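Local coordinates for protein ethylbenzene dehydrogenase alpha-subunit (Aromatoleum aromaticum, PDB 2IVF) that carries a molybdenum atom, an iron/sulfur cluster and two pterin guanine dinucleotides as the alpha-subunit of an enzyme of the molybdopterin oxidoreductase family, at residues A[283-288]-A[293-298]; A[251-256]-A[301-306]; A[266-271]-A[276-281]. One frame throughout, in Å; residues are numbered along the deposited sequence.

How the contacts relate
The three contacts gather around the guanosine half of MGD and share one parallel sheet. Contact 3 joins a helix to strand 277-281, which lies between strands 294-296 and 249-253: probable backbone hydrogen bonds of 2.8 Å run from V296 N of contact 1 to V280 O and from M252 N of contact 2 to V279 O. Contacts 1 and 2 have centres about 9 Å apart, and T288 OG1 probably hydrogen-bonds N256 OD1 (2.8 Å). Contact 3 sits about 12 Å from contact 1 and 15 Å from contact 2, centre to centre, yet its strand ends at the same ligand. Contacts 1 and 3 are both nested within the loop that contact 2 closes.

Contact 1. Residues A[283-288]-A[293-298]; sequences PDFNPT and DLHVPV. With MGD (2-amino-5,6-dimercapto-7-methyl-3,7,8a,9-tetrahydro-8-oxa-1,3,9,10-tetraaza-anthracen-4-one guanosine dinucleotide), chain M.
H295 and F285 meet in a buried loop-to-strand contact, where the chain leaving strand 277-281 folds over strand 294-296, outermost in the sheet within this chain. The imidazole of H295 is tucked against the loop backbone: F285 CA sits over one of its faces in a CH-pi contact, 3.9 Å from the ring centroid, while the backbone N of P297 lies over the opposite face, toward its rim. With H295 CG anti to the backbone N (chi1 176°), the ring reaches beneath residues 284 and 285, and NE2 comes to 3.1 Å from D284 O; its clear hydrogen-bond partner is A282 O, just ahead of the loop. The F285 ring meets this imidazole obliquely, the two ring planes at 59°, with CD1 3.5 Å from H295 ND1. At the other end P283 CA makes a C-H...O contact of 3.0 Å with V298 O, and Q912 NE2 binds the carbonyl oxygens of both P283 and V298.

This is the nucleotide-binding end of a parallel, Rossmann-like sheet, and the loop supplies a carboxylate for the ribose. D284 OD1 accepts a hydrogen bond from MGD O2' at 2.7 Å and also takes Q915 NE2. N286 ND2 gives a hydrogen bond of 3.0 Å to MGD O3'. Each ribose hydroxyl therefore has its own side chain. N286 is itself steadied by an Asx turn, in which T288 N binds its OD1 from above the amide plane, so that the two ends of the amide serve backbone and ribose. P283 turns the CD-CG edge of its ring to one face of the guanine, CD 3.3 Å from MGD C4, and V298 CG2 lies on the same side of the base plane, out beyond the N1/N2 rim. Beyond the loop, F285 packs on R292 of the beta-subunit.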
# COMPACT_ATOMS: atom_id res chain seq x y z
N PRO A 283 -8.16 -0.07 -17.91
CA PRO A 283 -8.26 1.09 -18.80
C PRO A 283 -6.95 1.85 -18.86
O PRO A 283 -6.53 2.23 -19.96
CB PRO A 283 -9.40 1.92 -18.20
CG PRO A 283 -9.73 1.31 -16.93
CD PRO A 283 -9.03 0.01 -16.75
N ASP A 284 -6.30 1.99 -17.72
CA ASP A 284 -4.98 2.61 -17.62
C ASP A 284 -3.91 1.55 -17.68
O ASP A 284 -4.12 0.38 -17.32
CB ASP A 284 -4.84 3.45 -16.35
CG ASP A 284 -5.20 2.67 -15.06
OD1 ASP A 284 -6.31 2.14 -14.99
OD2 ASP A 284 -4.39 2.67 -14.13
N PHE A 285 -2.74 1.94 -18.13
CA PHE A 285 -1.56 1.07 -18.05
C PHE A 285 -1.18 1.08 -16.58
O PHE A 285 -0.34 1.85 -16.17
CB PHE A 285 -0.44 1.65 -18.93
CG PHE A 285 0.76 0.76 -19.11
CD1 PHE A 285 0.65 -0.48 -19.74
CD2 PHE A 285 2.01 1.19 -18.73
CE1 PHE A 285 1.77 -1.28 -19.94
CE2 PHE A 285 3.13 0.40 -18.95
CZ PHE A 285 3.01 -0.81 -19.56
N ASN A 286 -1.82 0.21 -15.80
CA ASN A 286 -1.89 0.37 -14.35
C ASN A 286 -0.62 -0.12 -13.63
O ASN A 286 0.32 -0.61 -14.28
CB ASN A 286 -3.23 -0.22 -13.83
CG ASN A 286 -3.16 -1.69 -13.46
OD1 ASN A 286 -2.16 -2.36 -13.68
ND2 ASN A 286 -4.28 -2.22 -12.92
N PRO A 287 -0.52 0.14 -12.34
CA PRO A 287 0.70 -0.17 -11.58
C PRO A 287 1.15 -1.63 -11.57
O PRO A 287 2.28 -1.88 -11.16
CB PRO A 287 0.39 0.34 -10.17
CG PRO A 287 -0.56 1.46 -10.41
CD PRO A 287 -1.47 0.90 -11.51
N THR A 288 0.31 -2.55 -12.04
CA THR A 288 0.64 -3.98 -12.09
C THR A 288 1.32 -4.34 -13.42
O THR A 288 1.86 -5.43 -13.60
CB THR A 288 -0.62 -4.78 -11.78
OG1 THR A 288 -1.11 -4.39 -10.47
CG2 THR A 288 -0.39 -6.29 -11.76
N ASP A 293 3.00 -9.01 -19.83
CA ASP A 293 3.35 -9.11 -21.24
C ASP A 293 2.47 -8.23 -22.13
O ASP A 293 2.90 -7.75 -23.18
CB ASP A 293 3.29 -10.56 -21.70
CG ASP A 293 4.28 -11.43 -20.97
OD1 ASP A 293 5.50 -11.15 -21.05
OD2 ASP A 293 3.82 -12.37 -20.30
N LEU A 294 1.23 -8.05 -21.71
CA LEU A 294 0.22 -7.39 -22.49
C LEU A 294 -0.61 -6.57 -21.58
O LEU A 294 -0.97 -6.99 -20.49
CB LEU A 294 -0.71 -8.44 -23.13
CG LEU A 294 -0.14 -9.23 -24.33
CD1 LEU A 294 -1.10 -10.35 -24.70
CD2 LEU A 294 0.03 -8.28 -25.49
N HIS A 295 -0.90 -5.39 -22.06
CA HIS A 295 -1.96 -4.56 -21.54
C HIS A 295 -3.12 -4.55 -22.51
O HIS A 295 -2.97 -4.18 -23.71
CB HIS A 295 -1.42 -3.13 -21.36
CG HIS A 295 -2.44 -2.17 -20.92
ND1 HIS A 295 -2.45 -0.87 -21.39
CD2 HIS A 295 -3.54 -2.30 -20.13
CE1 HIS A 295 -3.48 -0.23 -20.85
NE2 HIS A 295 -4.13 -1.07 -20.06
N VAL A 296 -4.30 -4.86 -21.99
CA VAL A 296 -5.52 -4.79 -22.77
C VAL A 296 -6.23 -3.51 -22.30
O VAL A 296 -6.77 -3.48 -21.20
CB VAL A 296 -6.38 -6.06 -22.57
CG1 VAL A 296 -7.76 -5.91 -23.23
CG2 VAL A 296 -5.63 -7.37 -23.05
N PRO A 297 -6.18 -2.44 -23.13
CA PRO A 297 -6.58 -1.11 -22.71
C PRO A 297 -8.06 -0.88 -22.89
O PRO A 297 -8.52 -0.03 -23.67
CB PRO A 297 -5.72 -0.21 -23.59
CG PRO A 297 -5.59 -0.95 -24.84
CD PRO A 297 -5.63 -2.42 -24.50
N VAL A 298 -8.83 -1.63 -22.15
CA VAL A 298 -10.31 -1.44 -22.26
C VAL A 298 -10.78 -0.04 -21.94
O VAL A 298 -10.28 0.59 -21.02
CB VAL A 298 -11.06 -2.44 -21.38
CG1 VAL A 298 -10.89 -3.89 -21.98
CG2 VAL A 298 -10.63 -2.34 -19.90
PB MGD M . -8.95 -2.32 -7.15
O1B MGD M . -7.88 -1.71 -6.31
O2B MGD M . -10.25 -1.60 -7.13
O3B MGD M . -9.27 -3.84 -6.86
O3A MGD M . -8.06 -4.55 -4.73
PA MGD M . -8.36 -5.02 -6.23
O1A MGD M . -7.04 -5.16 -6.87
O2A MGD M . -9.24 -6.18 -6.22
O5' MGD M . -8.45 -2.40 -8.67
C5' MGD M . -7.95 -1.22 -9.31
C4' MGD M . -7.84 -1.45 -10.82
O4' MGD M . -9.14 -1.55 -11.39
C3' MGD M . -7.33 -0.12 -11.33
O3' MGD M . -5.92 -0.22 -11.39
C2' MGD M . -7.98 -0.03 -12.72
O2' MGD M . -6.95 -0.11 -13.73
C1' MGD M . -8.92 -1.24 -12.77
N9 MGD M . -10.19 -0.84 -13.40
C8 MGD M . -11.02 0.16 -13.06
N7 MGD M . -12.10 0.17 -13.85
C5 MGD M . -11.96 -0.87 -14.70
C6 MGD M . -12.68 -1.40 -15.76
O6 MGD M . -13.74 -0.94 -16.19
N1 MGD M . -12.16 -2.53 -16.39
C2 MGD M . -10.95 -3.16 -16.05
N2 MGD M . -10.52 -4.26 -16.75
N3 MGD M . -10.28 -2.64 -15.01
C4 MGD M . -10.75 -1.53 -14.37
C10 MGD M . -9.09 -4.30 -3.84
C11 MGD M . -8.77 -4.99 -2.54
O11 MGD M . -7.56 -4.52 -2.10
C12 MGD M . -9.86 -4.87 -1.46
S12 MGD M . -11.57 -4.82 -1.87
C13 MGD M . -9.49 -4.80 -0.14
S13 MGD M . -10.72 -4.68 1.07
C14 MGD M . -8.05 -4.79 0.25
N15 MGD M . -7.69 -3.37 0.51
C16 MGD M . -6.38 -2.90 0.32
C17 MGD M . -5.97 -1.64 0.68
O17 MGD M . -6.77 -0.82 1.19
N18 MGD M . -4.63 -1.28 0.44
C19 MGD M . -3.72 -2.14 -0.12
N19 MGD M . -2.47 -1.69 -0.31
N20 MGD M . -4.17 -3.35 -0.49
C21 MGD M . -5.43 -3.74 -0.26
N22 MGD M . -5.86 -5.01 -0.65
C23 MGD M . -7.22 -5.31 -0.96

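Contact 2. Residues A[251-256]-A[301-306]; sequences FMTCSN and GSDAAF. With MGD (2-amino-5,6-dimercapto-7-methyl-3,7,8a,9-tetrahydro-8-oxa-1,3,9,10-tetraaza-anthracen-4-one guanosine dinucleotide), chain M.
D303 and T253 approach each other beside the amino group of a guanine, with most of the contact made through the ligand. D303 opens helix 303-316, and its CB sets off toward strand 249-253. Chi1 of -63° puts CG beside the backbone N, about 3.5 Å from both MGD N1 and MGD N2, which brings the carboxylate up to the base. From there the two oxygens divide. OD1 takes the ring N-H of MGD N1 at 2.8 Å along an almost straight line (176°). OD2 receives MGD N2 at 2.6 Å and also lies 3.4 Å from T253 OG1, but the angle is too poor for a hydrogen bond there. The T253 hydroxyl rests instead against MGD N2, 3.2 Å away, the two side chains running antiparallel past one another.

C254 follows at the strand's end and lies on the face of the base opposite P283, SG 3.4 Å from MGD C2. Farther along, the backbone N of N256, at the N-cap position of helix 257-260, binds phosphate oxygen MGD O1A at 2.9 Å. M457 of helix 454-467 packs on both C254 and D303.

The O6 corner of the base is met by a backbone group: G301 N donates to MGD O6 at 2.8 Å. A ring N-H and an amino group facing a carboxylate, and a carbonyl facing a backbone N-H, form a pattern that suits guanine and would not suit adenine, consistent with recognition of the guanine dinucleotide by this site.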
# COMPACT_ATOMS: atom_id res chain seq x y z
N PHE A 251 -4.86 -13.60 -16.51
CA PHE A 251 -5.55 -12.32 -16.69
C PHE A 251 -5.78 -11.60 -15.37
O PHE A 251 -6.57 -12.06 -14.53
CB PHE A 251 -6.94 -12.53 -17.34
CG PHE A 251 -6.88 -12.92 -18.76
CD1 PHE A 251 -6.70 -11.96 -19.76
CD2 PHE A 251 -7.06 -14.23 -19.13
CE1 PHE A 251 -6.64 -12.32 -21.09
CE2 PHE A 251 -7.04 -14.59 -20.46
CZ PHE A 251 -6.80 -13.64 -21.44
N MET A 252 -5.10 -10.46 -15.18
CA MET A 252 -5.34 -9.57 -14.05
C MET A 252 -6.29 -8.52 -14.56
O MET A 252 -5.92 -7.77 -15.46
CB MET A 252 -4.04 -8.91 -13.61
CG MET A 252 -3.06 -9.92 -13.04
SD MET A 252 -3.62 -10.37 -11.38
CE MET A 252 -3.09 -12.05 -11.26
N THR A 253 -7.51 -8.45 -14.00
CA THR A 253 -8.52 -7.57 -14.55
C THR A 253 -9.28 -6.92 -13.42
O THR A 253 -9.44 -7.52 -12.36
CB THR A 253 -9.48 -8.33 -15.47
OG1 THR A 253 -10.40 -7.39 -16.01
CG2 THR A 253 -10.22 -9.49 -14.77
N CYS A 254 -9.71 -5.68 -13.61
CA CYS A 254 -10.41 -4.96 -12.55
C CYS A 254 -9.66 -5.09 -11.24
O CYS A 254 -10.27 -5.17 -10.21
CB CYS A 254 -11.84 -5.48 -12.40
SG CYS A 254 -12.82 -4.91 -13.75
N SER A 255 -8.32 -5.08 -11.29
CA SER A 255 -7.53 -5.37 -10.11
C SER A 255 -6.15 -4.71 -10.29
O SER A 255 -5.82 -4.26 -11.39
CB SER A 255 -7.43 -6.89 -9.92
OG SER A 255 -6.58 -7.47 -10.90
N ASN A 256 -5.38 -4.62 -9.21
CA ASN A 256 -4.12 -3.88 -9.23
C ASN A 256 -3.20 -4.43 -8.13
O ASN A 256 -2.90 -3.76 -7.14
CB ASN A 256 -4.39 -2.40 -9.02
CG ASN A 256 -3.15 -1.57 -9.10
OD1 ASN A 256 -2.17 -1.95 -9.70
ND2 ASN A 256 -3.19 -0.43 -8.45
N GLY A 301 -15.34 0.22 -18.14
CA GLY A 301 -16.63 -0.43 -18.16
C GLY A 301 -17.00 -1.26 -19.38
O GLY A 301 -18.11 -1.78 -19.44
N SER A 302 -16.09 -1.39 -20.34
CA SER A 302 -16.37 -2.07 -21.58
C SER A 302 -15.91 -3.52 -21.65
O SER A 302 -15.95 -4.10 -22.76
CB SER A 302 -15.75 -1.32 -22.76
OG SER A 302 -14.34 -1.36 -22.70
N ASP A 303 -15.43 -4.08 -20.54
CA ASP A 303 -14.86 -5.42 -20.54
C ASP A 303 -15.71 -6.52 -21.17
O ASP A 303 -15.18 -7.47 -21.75
CB ASP A 303 -14.48 -5.86 -19.13
CG ASP A 303 -13.43 -4.99 -18.50
OD1 ASP A 303 -13.58 -3.74 -18.50
OD2 ASP A 303 -12.47 -5.57 -17.94
N ALA A 304 -17.03 -6.44 -21.02
CA ALA A 304 -17.93 -7.43 -21.63
C ALA A 304 -17.65 -7.56 -23.11
O ALA A 304 -17.63 -8.66 -23.65
CB ALA A 304 -19.37 -7.07 -21.44
N ALA A 305 -17.51 -6.42 -23.79
CA ALA A 305 -17.30 -6.46 -25.24
C ALA A 305 -15.99 -7.20 -25.54
O ALA A 305 -15.87 -7.91 -26.54
CB ALA A 305 -17.31 -5.04 -25.82
N PHE A 306 -14.98 -6.97 -24.72
CA PHE A 306 -13.69 -7.66 -24.94
C PHE A 306 -13.91 -9.16 -24.83
O PHE A 306 -13.55 -9.92 -25.72
CB PHE A 306 -12.61 -7.14 -23.99
CG PHE A 306 -11.36 -8.01 -23.96
CD1 PHE A 306 -10.40 -7.93 -24.97
CD2 PHE A 306 -11.18 -8.91 -22.95
CE1 PHE A 306 -9.29 -8.77 -24.94
CE2 PHE A 306 -10.09 -9.74 -22.94
CZ PHE A 306 -9.14 -9.66 -23.93
PB MGD M . -8.95 -2.32 -7.15
O1B MGD M . -7.88 -1.71 -6.31
O2B MGD M . -10.25 -1.60 -7.13
O3B MGD M . -9.27 -3.84 -6.86
O3A MGD M . -8.06 -4.55 -4.73
PA MGD M . -8.36 -5.02 -6.23
O1A MGD M . -7.04 -5.16 -6.87
O2A MGD M . -9.24 -6.18 -6.22
O5' MGD M . -8.45 -2.40 -8.67
C5' MGD M . -7.95 -1.22 -9.31
C4' MGD M . -7.84 -1.45 -10.82
O4' MGD M . -9.14 -1.55 -11.39
C3' MGD M . -7.33 -0.12 -11.33
O3' MGD M . -5.92 -0.22 -11.39
C2' MGD M . -7.98 -0.03 -12.72
O2' MGD M . -6.95 -0.11 -13.73
C1' MGD M . -8.92 -1.24 -12.77
N9 MGD M . -10.19 -0.84 -13.40
C8 MGD M . -11.02 0.16 -13.06
N7 MGD M . -12.10 0.17 -13.85
C5 MGD M . -11.96 -0.87 -14.70
C6 MGD M . -12.68 -1.40 -15.76
O6 MGD M . -13.74 -0.94 -16.19
N1 MGD M . -12.16 -2.53 -16.39
C2 MGD M . -10.95 -3.16 -16.05
N2 MGD M . -10.52 -4.26 -16.75
N3 MGD M . -10.28 -2.64 -15.01
C4 MGD M . -10.75 -1.53 -14.37
C10 MGD M . -9.09 -4.30 -3.84
C11 MGD M . -8.77 -4.99 -2.54
O11 MGD M . -7.56 -4.52 -2.10
C12 MGD M . -9.86 -4.87 -1.46
S12 MGD M . -11.57 -4.82 -1.87
C13 MGD M . -9.49 -4.80 -0.14
S13 MGD M . -10.72 -4.68 1.07
C14 MGD M . -8.05 -4.79 0.25
N15 MGD M . -7.69 -3.37 0.51
C16 MGD M . -6.38 -2.90 0.32
C17 MGD M . -5.97 -1.64 0.68
O17 MGD M . -6.77 -0.82 1.19
N18 MGD M . -4.63 -1.28 0.44
C19 MGD M . -3.72 -2.14 -0.12
N19 MGD M . -2.47 -1.69 -0.31
N20 MGD M . -4.17 -3.35 -0.49
C21 MGD M . -5.43 -3.74 -0.26
N22 MGD M . -5.86 -5.01 -0.65
C23 MGD M . -7.22 -5.31 -0.96

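Contact 3. Residues A[266-271]-A[276-281]; sequences HFLSEA and AEVVVI. With MGD (2-amino-5,6-dimercapto-7-methyl-3,7,8a,9-tetrahydro-8-oxa-1,3,9,10-tetraaza-anthracen-4-one guanosine dinucleotide), chain M.
L268 and V278 join helix 265-274 to the strand that follows it, mid-way along a buried interface. L268 leaves the helix obliquely, but with CG anti to the backbone N (chi1 -176°) its branch swings down onto the sheet, and CD1 rests against both methyls of V278, 3.7 Å from CG1 and 3.8 Å from CG2. Nearer the turn the side chains shrink to single methyls: A271 CB and A276 CB touch at 3.8 Å. The chains come close enough here for A276 N to bind A271 O at 2.8 Å, the donor tilted from the carbonyl plane.

Strand 249-253 lies parallel to 277-281 as its neighbour, so helix 265-274 lies in the connection of a beta-alpha-beta crossover in a Rossmann-like sheet; A271 and A276 both pack on I250 of that strand. On the helix's other side H266 has CG between its backbone N and carbonyl carbon (chi1 72°), which sets the imidazole out from the helix, where the E270 side chain reaches back to it. ND1 donates to E270 OE1 at 2.6 Å, nearly straight at 174°, in the imidazole plane but meeting the carboxylate from above its plane. The neighbouring F267 ring receives H266 CE1 over its centre. E270 OE2 is left for salt bridges to K27 and R233 of the beta-subunit, tying this face of the helix to the partner chain. At the far end of the strand, I281 O accepts a hydrogen bond of 2.8 Å from MGD N2, the amino group of the guanine. I281 CG2 packs 3.5 Å from MGD N2 as well.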
# COMPACT_ATOMS: atom_id res chain seq x y z
N HIS A 266 4.61 -11.54 -6.16
CA HIS A 266 5.75 -12.31 -6.70
C HIS A 266 5.35 -13.55 -7.48
O HIS A 266 6.04 -13.92 -8.46
CB HIS A 266 6.72 -12.68 -5.58
CG HIS A 266 6.22 -13.73 -4.63
ND1 HIS A 266 6.47 -15.07 -4.82
CD2 HIS A 266 5.59 -13.64 -3.43
CE1 HIS A 266 5.98 -15.76 -3.81
NE2 HIS A 266 5.42 -14.92 -2.96
N PHE A 267 4.26 -14.20 -7.07
CA PHE A 267 3.77 -15.40 -7.78
C PHE A 267 3.41 -15.04 -9.24
O PHE A 267 3.62 -15.84 -10.14
CB PHE A 267 2.57 -16.02 -7.06
CG PHE A 267 2.94 -16.75 -5.80
CD1 PHE A 267 3.61 -17.97 -5.86
CD2 PHE A 267 2.55 -16.28 -4.56
CE1 PHE A 267 3.94 -18.67 -4.72
CE2 PHE A 267 2.87 -16.97 -3.39
CZ PHE A 267 3.52 -18.17 -3.45
N LEU A 268 2.89 -13.84 -9.45
CA LEU A 268 2.63 -13.32 -10.79
C LEU A 268 3.92 -13.11 -11.59
O LEU A 268 4.03 -13.62 -12.70
CB LEU A 268 1.82 -12.04 -10.74
CG LEU A 268 1.42 -11.45 -12.10
CD1 LEU A 268 0.40 -12.37 -12.88
CD2 LEU A 268 0.81 -10.03 -11.85
N SER A 269 4.92 -12.39 -11.06
CA SER A 269 6.18 -12.25 -11.79
C SER A 269 6.96 -13.54 -11.99
O SER A 269 7.68 -13.70 -12.97
CB SER A 269 7.11 -11.20 -11.18
OG SER A 269 7.50 -11.61 -9.90
N GLU A 270 6.87 -14.44 -11.02
CA GLU A 270 7.54 -15.71 -11.12
C GLU A 270 6.82 -16.65 -12.09
O GLU A 270 7.46 -17.35 -12.86
CB GLU A 270 7.67 -16.29 -9.71
CG GLU A 270 8.62 -15.39 -8.89
CD GLU A 270 8.48 -15.46 -7.40
OE1 GLU A 270 7.59 -16.20 -6.92
OE2 GLU A 270 9.32 -14.79 -6.72
N ALA A 271 5.49 -16.61 -12.14
CA ALA A 271 4.74 -17.36 -13.15
C ALA A 271 5.15 -16.90 -14.53
O ALA A 271 5.23 -17.67 -15.48
CB ALA A 271 3.19 -17.14 -12.98
N ALA A 276 4.33 -18.44 -18.04
CA ALA A 276 3.00 -17.89 -18.08
C ALA A 276 2.95 -16.52 -18.81
O ALA A 276 3.83 -15.65 -18.65
CB ALA A 276 2.37 -17.80 -16.64
N GLU A 277 1.96 -16.35 -19.65
CA GLU A 277 1.73 -15.10 -20.31
C GLU A 277 0.84 -14.25 -19.45
O GLU A 277 -0.25 -14.67 -19.07
CB GLU A 277 1.08 -15.37 -21.65
CG GLU A 277 0.60 -14.19 -22.42
CD GLU A 277 0.59 -14.51 -23.95
OE1 GLU A 277 0.65 -15.71 -24.33
OE2 GLU A 277 0.63 -13.56 -24.76
N VAL A 278 1.29 -13.05 -19.12
CA VAL A 278 0.56 -12.21 -18.16
C VAL A 278 -0.07 -11.05 -18.87
O VAL A 278 0.60 -10.26 -19.55
CB VAL A 278 1.48 -11.73 -17.02
CG1 VAL A 278 0.75 -10.71 -16.12
CG2 VAL A 278 2.07 -12.98 -16.22
N VAL A 279 -1.37 -10.96 -18.68
CA VAL A 279 -2.19 -9.96 -19.29
C VAL A 279 -2.87 -9.11 -18.21
O VAL A 279 -3.48 -9.64 -17.28
CB VAL A 279 -3.27 -10.56 -20.15
CG1 VAL A 279 -4.06 -9.42 -20.83
CG2 VAL A 279 -2.62 -11.60 -21.14
N VAL A 280 -2.76 -7.79 -18.35
CA VAL A 280 -3.47 -6.86 -17.45
C VAL A 280 -4.52 -6.22 -18.28
O VAL A 280 -4.20 -5.58 -19.28
CB VAL A 280 -2.53 -5.80 -16.80
CG1 VAL A 280 -3.30 -4.71 -16.10
CG2 VAL A 280 -1.53 -6.48 -15.80
N ILE A 281 -5.78 -6.45 -17.90
CA ILE A 281 -6.91 -5.79 -18.53
C ILE A 281 -7.28 -4.63 -17.61
O ILE A 281 -7.75 -4.83 -16.48
CB ILE A 281 -8.13 -6.72 -18.72
CG1 ILE A 281 -7.73 -7.99 -19.44
CG2 ILE A 281 -9.25 -5.97 -19.47
CD1 ILE A 281 -8.86 -9.02 -19.52
PB MGD M . -8.95 -2.32 -7.15
O1B MGD M . -7.88 -1.71 -6.31
O2B MGD M . -10.25 -1.60 -7.13
O3B MGD M . -9.27 -3.84 -6.86
O3A MGD M . -8.06 -4.55 -4.73
PA MGD M . -8.36 -5.02 -6.23
O1A MGD M . -7.04 -5.16 -6.87
O2A MGD M . -9.24 -6.18 -6.22
O5' MGD M . -8.45 -2.40 -8.67
C5' MGD M . -7.95 -1.22 -9.31
C4' MGD M . -7.84 -1.45 -10.82
O4' MGD M . -9.14 -1.55 -11.39
C3' MGD M . -7.33 -0.12 -11.33
O3' MGD M . -5.92 -0.22 -11.39
C2' MGD M . -7.98 -0.03 -12.72
O2' MGD M . -6.95 -0.11 -13.73
C1' MGD M . -8.92 -1.24 -12.77
N9 MGD M . -10.19 -0.84 -13.40
C8 MGD M . -11.02 0.16 -13.06
N7 MGD M . -12.10 0.17 -13.85
C5 MGD M . -11.96 -0.87 -14.70
C6 MGD M . -12.68 -1.40 -15.76
O6 MGD M . -13.74 -0.94 -16.19
N1 MGD M . -12.16 -2.53 -16.39
C2 MGD M . -10.95 -3.16 -16.05
N2 MGD M . -10.52 -4.26 -16.75
N3 MGD M . -10.28 -2.64 -15.01
C4 MGD M . -10.75 -1.53 -14.37
C10 MGD M . -9.09 -4.30 -3.84
C11 MGD M . -8.77 -4.99 -2.54
O11 MGD M . -7.56 -4.52 -2.10
C12 MGD M . -9.86 -4.87 -1.46
S12 MGD M . -11.57 -4.82 -1.87
C13 MGD M . -9.49 -4.80 -0.14
S13 MGD M . -10.72 -4.68 1.07
C14 MGD M . -8.05 -4.79 0.25
N15 MGD M . -7.69 -3.37 0.51
C16 MGD M . -6.38 -2.90 0.32
C17 MGD M . -5.97 -1.64 0.68
O17 MGD M . -6.77 -0.82 1.19
N18 MGD M . -4.63 -1.28 0.44
C19 MGD M . -3.72 -2.14 -0.12
N19 MGD M . -2.47 -1.69 -0.31
N20 MGD M . -4.17 -3.35 -0.49
C21 MGD M . -5.43 -3.74 -0.26
N22 MGD M . -5.86 -5.01 -0.65
C23 MGD M . -7.22 -5.31 -0.96